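Local coordinates for 2S Albumin protein (Dolichos, PDB 6IX1), which is a seed albumin built as a four-bladed hemopexin-type beta-propeller, probably serving in seed storage and perhaps in binding small ligands, at residues E129-R140 with V149-F159. Numbering follows the deposited sequence.
With SO4 (sulfate ion), chain E.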
ATOM      1  N   GLU A 129       9.455   2.987 -10.064  1.00  8.62           N
ATOM      2  CA  GLU A 129       8.135   2.487 -10.366  1.00  9.61           C
ATOM      3  C   GLU A 129       7.369   2.044  -9.114  1.00  9.35           C
ATOM      4  O   GLU A 129       7.935   1.608  -8.111  1.00  9.32           O
ATOM      5  CB  GLU A 129       8.165   1.343 -11.330  1.00 11.60           C
ATOM      6  CG  GLU A 129       8.527   1.831 -12.726  1.00 11.88           C
ATOM      7  CD  GLU A 129       8.610   0.741 -13.782  1.00 10.82           C
ATOM      8  OE1 GLU A 129       7.962  -0.304 -13.540  1.00 12.71           O
ATOM      9  OE2 GLU A 129       9.329   0.969 -14.765  1.00 15.11           O
ATOM     10  N   VAL A 130       6.077   2.202  -9.226  1.00  8.65           N
ATOM     11  CA  VAL A 130       5.058   1.831  -8.244  1.00  7.64           C
ATOM     12  C   VAL A 130       3.958   1.088  -8.964  1.00  7.98           C
ATOM     13  O   VAL A 130       3.426   1.584 -10.002  1.00 10.01           O
ATOM     14  CB  VAL A 130       4.490   3.069  -7.574  1.00  8.33           C
ATOM     15  CG1 VAL A 130       3.383   2.702  -6.632  1.00  9.00           C
ATOM     16  CG2 VAL A 130       5.565   3.862  -6.864  1.00  9.18           C
ATOM     17  N   TYR A 131       3.593  -0.084  -8.486  1.00  7.95           N
ATOM     18  CA  TYR A 131       2.448  -0.867  -8.977  1.00  8.07           C
ATOM     19  C   TYR A 131       1.184  -0.252  -8.445  1.00  7.47           C
ATOM     20  O   TYR A 131       1.085   0.037  -7.265  1.00  8.26           O
ATOM     21  CB  TYR A 131       2.516  -2.314  -8.562  1.00  7.85           C
ATOM     22  CG  TYR A 131       3.666  -3.035  -9.212  1.00  8.80           C
ATOM     23  CD1 TYR A 131       3.537  -3.665 -10.424  1.00  8.62           C
ATOM     24  CD2 TYR A 131       4.885  -3.205  -8.587  1.00 11.34           C
ATOM     25  CE1 TYR A 131       4.560  -4.288 -11.082  1.00  9.44           C
ATOM     26  CE2 TYR A 131       5.909  -3.866  -9.238  1.00 11.61           C
ATOM     27  CZ  TYR A 131       5.769  -4.430 -10.472  1.00 11.43           C
ATOM     28  OH  TYR A 131       6.767  -5.160 -11.001  1.00 15.34           O
ATOM     29  N   LEU A 132       0.191  -0.045  -9.302  1.00  7.29           N
ATOM     30  CA  LEU A 132      -1.152   0.460  -9.016  1.00  7.85           C
ATOM     31  C   LEU A 132      -2.200  -0.611  -9.392  1.00  7.05           C
ATOM     32  O   LEU A 132      -2.126  -1.116 -10.513  1.00  9.41           O
ATOM     33  CB  LEU A 132      -1.437   1.768  -9.778  1.00  8.29           C
ATOM     34  CG  LEU A 132      -0.423   2.898  -9.611  1.00  8.28           C
ATOM     35  CD1 LEU A 132      -0.895   4.042 -10.429  1.00  8.63           C
ATOM     36  CD2 LEU A 132      -0.250   3.395  -8.183  1.00  8.47           C
ATOM     37  N   PHE A 133      -3.151  -0.859  -8.489  1.00  6.79           N
ATOM     38  CA  PHE A 133      -4.144  -1.906  -8.698  1.00  8.29           C
ATOM     39  C   PHE A 133      -5.526  -1.291  -8.579  1.00  8.37           C
ATOM     40  O   PHE A 133      -5.760  -0.486  -7.667  1.00  8.60           O
ATOM     41  CB  PHE A 133      -4.029  -3.001  -7.639  1.00  7.18           C
ATOM     42  CG  PHE A 133      -2.707  -3.702  -7.723  1.00  7.04           C
ATOM     43  CD1 PHE A 133      -2.556  -4.745  -8.620  1.00  8.93           C
ATOM     44  CD2 PHE A 133      -1.580  -3.322  -6.957  1.00  8.70           C
ATOM     45  CE1 PHE A 133      -1.330  -5.388  -8.792  1.00  7.63           C
ATOM     46  CE2 PHE A 133      -0.380  -3.982  -7.117  1.00  7.80           C
ATOM     47  CZ  PHE A 133      -0.264  -5.038  -7.981  1.00  7.88           C
ATOM     48  N   LYS A 134      -6.425  -1.667  -9.500  1.00  8.63           N
ATOM     49  CA  LYS A 134      -7.826  -1.215  -9.445  1.00  8.83           C
ATOM     50  C   LYS A 134      -8.688  -2.320 -10.021  1.00  8.02           C
ATOM     51  O   LYS A 134      -8.500  -2.692 -11.223  1.00  7.62           O
ATOM     52  CB  LYS A 134      -8.090   0.065 -10.263  1.00  8.69           C
ATOM     53  CG  LYS A 134      -9.513   0.561 -10.256  1.00 10.83           C
ATOM     54  CD  LYS A 134     -10.080   0.879  -8.895  1.00 11.59           C
ATOM     55  CE  LYS A 134     -11.381   1.614  -8.998  1.00 12.83           C
ATOM     56  NZ  LYS A 134     -11.112   2.940  -9.523  1.00 12.89           N
ATOM     57  N   GLY A 135      -9.617  -2.879  -9.240  1.00  8.57           N
ATOM     58  CA  GLY A 135     -10.288  -4.104  -9.702  1.00  8.18           C
ATOM     59  C   GLY A 135      -9.296  -5.146 -10.112  1.00  7.79           C
ATOM     60  O   GLY A 135      -8.281  -5.330  -9.452  1.00  7.99           O
ATOM     61  N   ASN A 136      -9.545  -5.831 -11.209  1.00  7.38           N
ATOM     62  CA  ASN A 136      -8.641  -6.884 -11.705  1.00  7.63           C
ATOM     63  C   ASN A 136      -7.589  -6.348 -12.657  1.00  6.45           C
ATOM     64  O   ASN A 136      -6.912  -7.133 -13.327  1.00  7.90           O
ATOM     65  CB  ASN A 136      -9.419  -8.003 -12.327  1.00  7.12           C
ATOM     66  CG  ASN A 136      -9.960  -7.743 -13.721  1.00  9.16           C
ATOM     67  OD1 ASN A 136     -10.117  -6.590 -14.080  1.00  8.94           O
ATOM     68  ND2 ASN A 136     -10.249  -8.848 -14.418  1.00 16.04           N
ATOM     69  N   LYS A 137      -7.370  -5.054 -12.612  1.00  7.53           N
ATOM     70  CA  LYS A 137      -6.462  -4.359 -13.496  1.00  7.26           C
ATOM     71  C   LYS A 137      -5.264  -3.777 -12.692  1.00  7.07           C
ATOM     72  O   LYS A 137      -5.363  -3.513 -11.495  1.00  8.03           O
ATOM     73  CB  LYS A 137      -7.151  -3.237 -14.242  1.00  7.63           C
ATOM     74  CG  LYS A 137      -8.332  -3.613 -15.124  1.00  9.20           C
ATOM     75  CD  LYS A 137      -7.982  -4.356 -16.355  1.00  9.65           C
ATOM     76  CE  LYS A 137      -9.196  -4.755 -17.189  1.00  9.92           C
ATOM     77  NZ  LYS A 137      -9.737  -6.096 -16.799  1.00 10.80           N
ATOM     78  N   TYR A 138      -4.144  -3.585 -13.391  1.00  5.90           N
ATOM     79  CA  TYR A 138      -3.000  -2.965 -12.778  1.00  6.43           C
ATOM     80  C   TYR A 138      -2.153  -2.220 -13.797  1.00  6.40           C
ATOM     81  O   TYR A 138      -2.114  -2.609 -15.006  1.00  7.17           O
ATOM     82  CB  TYR A 138      -2.151  -3.997 -12.030  1.00  7.09           C
ATOM     83  CG  TYR A 138      -1.001  -4.575 -12.786  1.00  6.78           C
ATOM     84  CD1 TYR A 138      -1.223  -5.519 -13.775  1.00  8.61           C
ATOM     85  CD2 TYR A 138       0.272  -4.096 -12.630  1.00  7.97           C
ATOM     86  CE1 TYR A 138      -0.173  -6.057 -14.501  1.00  8.45           C
ATOM     87  CE2 TYR A 138       1.327  -4.620 -13.310  1.00  8.31           C
ATOM     88  CZ  TYR A 138       1.096  -5.585 -14.264  1.00  8.52           C
ATOM     89  OH  TYR A 138       2.076  -6.177 -14.987  1.00  9.62           O
ATOM     90  N   GLY A 139      -1.440  -1.231 -13.345  1.00  7.64           N
ATOM     91  CA  GLY A 139      -0.385  -0.594 -14.094  1.00  8.96           C
ATOM     92  C   GLY A 139       0.738  -0.173 -13.254  1.00  8.54           C
ATOM     93  O   GLY A 139       0.832  -0.597 -12.054  1.00  9.19           O
ATOM     94  N   ARG A 140       1.672   0.543 -13.815  1.00 10.86           N
ATOM     95  CA  ARG A 140       2.836   1.045 -13.104  1.00 11.10           C
ATOM     96  C   ARG A 140       3.052   2.506 -13.403  1.00 10.99           C
ATOM     97  O   ARG A 140       3.001   2.880 -14.591  1.00 11.85           O
ATOM     98  CB  ARG A 140       4.098   0.320 -13.532  1.00 13.95           C
ATOM     99  CG  ARG A 140       4.108  -1.183 -13.665  1.00 17.31           C
ATOM    100  CD  ARG A 140       4.937  -1.489 -14.863  1.00 26.03           C
ATOM    101  NE  ARG A 140       4.528  -2.688 -15.510  1.00 18.69           N
ATOM    102  CZ  ARG A 140       3.875  -2.801 -16.650  1.00 16.30           C
ATOM    103  NH1 ARG A 140       3.753  -4.013 -17.114  1.00 15.90           N
ATOM    104  NH2 ARG A 140       3.545  -1.783 -17.415  1.00 17.68           N
ATOM    105  N   VAL A 149       4.036   3.835 -17.057  1.00 11.53           N
ATOM    106  CA  VAL A 149       4.954   2.898 -17.687  1.00 12.46           C
ATOM    107  C   VAL A 149       4.098   1.812 -18.343  1.00 12.65           C
ATOM    108  O   VAL A 149       3.597   0.930 -17.603  1.00 13.92           O
ATOM    109  CB  VAL A 149       5.953   2.380 -16.676  1.00 12.76           C
ATOM    110  CG1 VAL A 149       6.915   1.443 -17.292  1.00 13.66           C
ATOM    111  CG2 VAL A 149       6.703   3.525 -16.090  1.00 15.90           C
ATOM    112  N   GLY A 150       4.020   1.844 -19.677  1.00 12.70           N
ATOM    113  CA  GLY A 150       3.207   0.863 -20.400  1.00 12.33           C
ATOM    114  C   GLY A 150       1.728   1.082 -20.305  1.00 10.48           C
ATOM    115  O   GLY A 150       1.212   2.245 -20.357  1.00 12.02           O
ATOM    116  N   THR A 151       1.035  -0.036 -20.135  1.00  9.06           N
ATOM    117  CA  THR A 151      -0.425  -0.003 -20.248  1.00  8.55           C
ATOM    118  C   THR A 151      -1.039  -0.604 -19.033  1.00  6.52           C
ATOM    119  O   THR A 151      -0.311  -1.202 -18.199  1.00  8.38           O
ATOM    120  CB  THR A 151      -0.877  -0.699 -21.528  1.00  9.55           C
ATOM    121  OG1 THR A 151      -0.719  -2.126 -21.400  1.00 11.03           O
ATOM    122  CG2 THR A 151      -0.216  -0.124 -22.759  1.00 11.61           C
ATOM    123  N   ILE A 152      -2.348  -0.508 -18.941  1.00  7.02           N
ATOM    124  CA  ILE A 152      -3.077  -1.007 -17.785  1.00  7.12           C
ATOM    125  C   ILE A 152      -3.682  -2.344 -18.218  1.00  7.27           C
ATOM    126  O   ILE A 152      -4.424  -2.418 -19.251  1.00  8.21           O
ATOM    127  CB  ILE A 152      -4.137  -0.019 -17.333  1.00  7.85           C
ATOM    128  CG1 ILE A 152      -3.525   1.337 -17.015  1.00  8.89           C
ATOM    129  CG2 ILE A 152      -4.917  -0.631 -16.194  1.00  8.47           C
ATOM    130  CD1 ILE A 152      -4.571   2.442 -16.803  1.00  9.97           C
ATOM    131  N   ARG A 153      -3.308  -3.440 -17.607  1.00  6.99           N
ATOM    132  CA  ARG A 153      -3.557  -4.830 -17.990  1.00  6.42           C
ATOM    133  C   ARG A 153      -4.241  -5.605 -16.864  1.00  5.81           C
ATOM    134  O   ARG A 153      -4.435  -5.054 -15.781  1.00  7.32           O
ATOM    135  CB  ARG A 153      -2.256  -5.569 -18.359  1.00  8.29           C
ATOM    136  CG  ARG A 153      -1.552  -4.757 -19.429  1.00  9.08           C
ATOM    137  CD  ARG A 153      -0.301  -5.531 -19.848  1.00 10.11           C
ATOM    138  NE  ARG A 153       0.651  -5.753 -18.728  1.00 11.96           N
ATOM    139  CZ  ARG A 153       1.605  -6.635 -18.742  1.00 12.29           C
ATOM    140  NH1 ARG A 153       1.769  -7.441 -19.795  1.00 13.00           N
ATOM    141  NH2 ARG A 153       2.373  -6.748 -17.688  1.00 14.01           N
ATOM    142  N   ASN A 154      -4.539  -6.869 -17.114  1.00  6.60           N
ATOM    143  CA  ASN A 154      -5.057  -7.650 -15.995  1.00  7.60           C
ATOM    144  C   ASN A 154      -3.870  -7.897 -15.050  1.00  7.42           C
ATOM    145  O   ASN A 154      -2.747  -8.118 -15.488  1.00  6.91           O
ATOM    146  CB  ASN A 154      -5.694  -8.939 -16.492  1.00  7.71           C
ATOM    147  CG  ASN A 154      -7.029  -8.741 -17.151  1.00  9.65           C
ATOM    148  OD1 ASN A 154      -7.518  -7.658 -17.330  1.00 10.00           O
ATOM    149  ND2 ASN A 154      -7.652  -9.818 -17.511  1.00 12.97           N
ATOM    150  N   ILE A 155      -4.239  -8.017 -13.778  1.00  6.64           N
ATOM    151  CA  ILE A 155      -3.227  -8.432 -12.761  1.00  7.56           C
ATOM    152  C   ILE A 155      -2.471  -9.670 -13.214  1.00  7.43           C
ATOM    153  O   ILE A 155      -1.219  -9.746 -13.091  1.00  7.03           O
ATOM    154  CB  ILE A 155      -3.925  -8.662 -11.430  1.00  7.81           C
ATOM    155  CG1 ILE A 155      -4.403  -7.329 -10.860  1.00  7.45           C
ATOM    156  CG2 ILE A 155      -3.020  -9.438 -10.467  1.00  9.29           C
ATOM    157  CD1 ILE A 155      -5.253  -7.369  -9.611  1.00  8.50           C
ATOM    158  N   THR A 156      -3.168 -10.663 -13.782  1.00  7.87           N
ATOM    159  CA  THR A 156      -2.502 -11.908 -14.114  1.00  7.66           C
ATOM    160  C   THR A 156      -1.700 -11.821 -15.409  1.00  6.98           C
ATOM    161  O   THR A 156      -1.045 -12.793 -15.752  1.00  8.55           O
ATOM    162  CB  THR A 156      -3.486 -13.057 -14.130  1.00  9.83           C
ATOM    163  OG1 THR A 156      -4.540 -12.753 -15.035  1.00 10.64           O
ATOM    164  CG2 THR A 156      -4.001 -13.385 -12.758  1.00 12.61           C
ATOM    165  N   ASP A 157      -1.849 -10.727 -16.171  1.00  7.06           N
ATOM    166  CA  ASP A 157      -0.866 -10.536 -17.280  1.00  6.67           C
ATOM    167  C   ASP A 157       0.527 -10.250 -16.742  1.00  8.69           C
ATOM    168  O   ASP A 157       1.503 -10.648 -17.340  1.00  8.98           O
ATOM    169  CB  ASP A 157      -1.259  -9.369 -18.178  1.00  7.34           C
ATOM    170  CG  ASP A 157      -2.589  -9.640 -18.932  1.00  7.22           C
ATOM    171  OD1 ASP A 157      -2.736 -10.786 -19.346  1.00  9.77           O
ATOM    172  OD2 ASP A 157      -3.350  -8.682 -19.109  1.00  8.36           O
ATOM    173  N   GLY A 158       0.671  -9.540 -15.631  1.00  7.16           N
ATOM    174  CA  GLY A 158       1.951  -9.316 -14.972  1.00  7.70           C
ATOM    175  C   GLY A 158       2.322 -10.409 -14.009  1.00  7.76           C
ATOM    176  O   GLY A 158       3.504 -10.677 -13.807  1.00  8.39           O
ATOM    177  N   PHE A 159       1.288 -10.931 -13.341  1.00  7.12           N
ATOM    178  CA  PHE A 159       1.463 -11.864 -12.188  1.00  6.53           C
ATOM    179  C   PHE A 159       0.651 -13.128 -12.406  1.00  7.35           C
ATOM    180  O   PHE A 159      -0.254 -13.392 -11.634  1.00  7.56           O
ATOM    181  CB  PHE A 159       1.110 -11.121 -10.887  1.00  6.64           C
ATOM    182  CG  PHE A 159       1.867  -9.883 -10.627  1.00  7.51           C
ATOM    183  CD1 PHE A 159       3.051  -9.942  -9.918  1.00  9.12           C
ATOM    184  CD2 PHE A 159       1.374  -8.657 -11.038  1.00  9.60           C
ATOM    185  CE1 PHE A 159       3.776  -8.796  -9.690  1.00 10.22           C
ATOM    186  CE2 PHE A 159       2.114  -7.513 -10.795  1.00 10.89           C
ATOM    187  CZ  PHE A 159       3.284  -7.587 -10.092  1.00 10.19           C
TER
HETATM  188  S   SO4 E 302       5.749  -5.960 -14.242  1.00 15.74           S
HETATM  189  O1  SO4 E 302       6.718  -4.841 -13.919  1.00 20.90           O
HETATM  190  O2  SO4 E 302       5.942  -6.670 -12.976  1.00 14.03           O
HETATM  191  O3  SO4 E 302       6.347  -6.547 -15.328  1.00 18.25           O
HETATM  192  O4  SO4 E 302       4.508  -5.331 -14.475  1.00 12.23           O
HETATM  193  O   HOH W   1       0.349  -3.522 -16.733  1.00 10.92           O
HETATM  194  O   HOH W   2       1.113   0.744 -16.625  1.00 10.41           O
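Tyr-138 and Arg-153 face each other as an antiparallel hydrogen-bonded pair, and the tyrosine, followed outward, is a worked example of how one residue can knit a strand edge to the chain that returns beside it. Its backbone N donates to Arg-153 O and its O accepts from Arg-153 N. CB rests near CG1 of Ile-155, whose own N bonds to Asn-136 O. With chi1 at 95°, away from the usual staggered values, the ring reaches across toward 149-159. Tyr-138 CD1 approaches Ile-155 CA, and at the ring edge Tyr-138 CE1 meets Asn-154 O at 3.4 Å. Over one face comes the edge of Phe-159, its planes at 63° to the tyrosine and Phe-159 CE2 3.9 Å from Tyr-138 CE2; water lies over the opposite face. At the tip, Tyr-138 OH accepts from Arg-153 NH2 (2.8 Å). Tyr-138 OH also donates to O4 of a sulfate, probably from the crystallisation liquor, which Tyr-131 OH and Gly-199 N bind too. Arg-140 NE, 2.8 Å from sulfate O4, and Arg-140 NH1 bond to that same oxygen. Arg-140 NH1 and Arg-153 NH2 lie 3.1 Å apart, two donors unbonded to each other, and the anion probably offsets their charge. Arg-140, bent at chi2 (141°), also turns NH2 in its guanidinium plane to Val-149 O. At the turn end, Lys-137 NZ bridges Asn-136 OD1 and Asn-154 OD1. In the hemopexin-like blade, strand 151-154 forms the outer edge beside 137-142, with 129-134 and 120-123 further in; the weakly bonded helical turn at about 155-158 leads into Phe-159, its edge toward the Tyr-131 face.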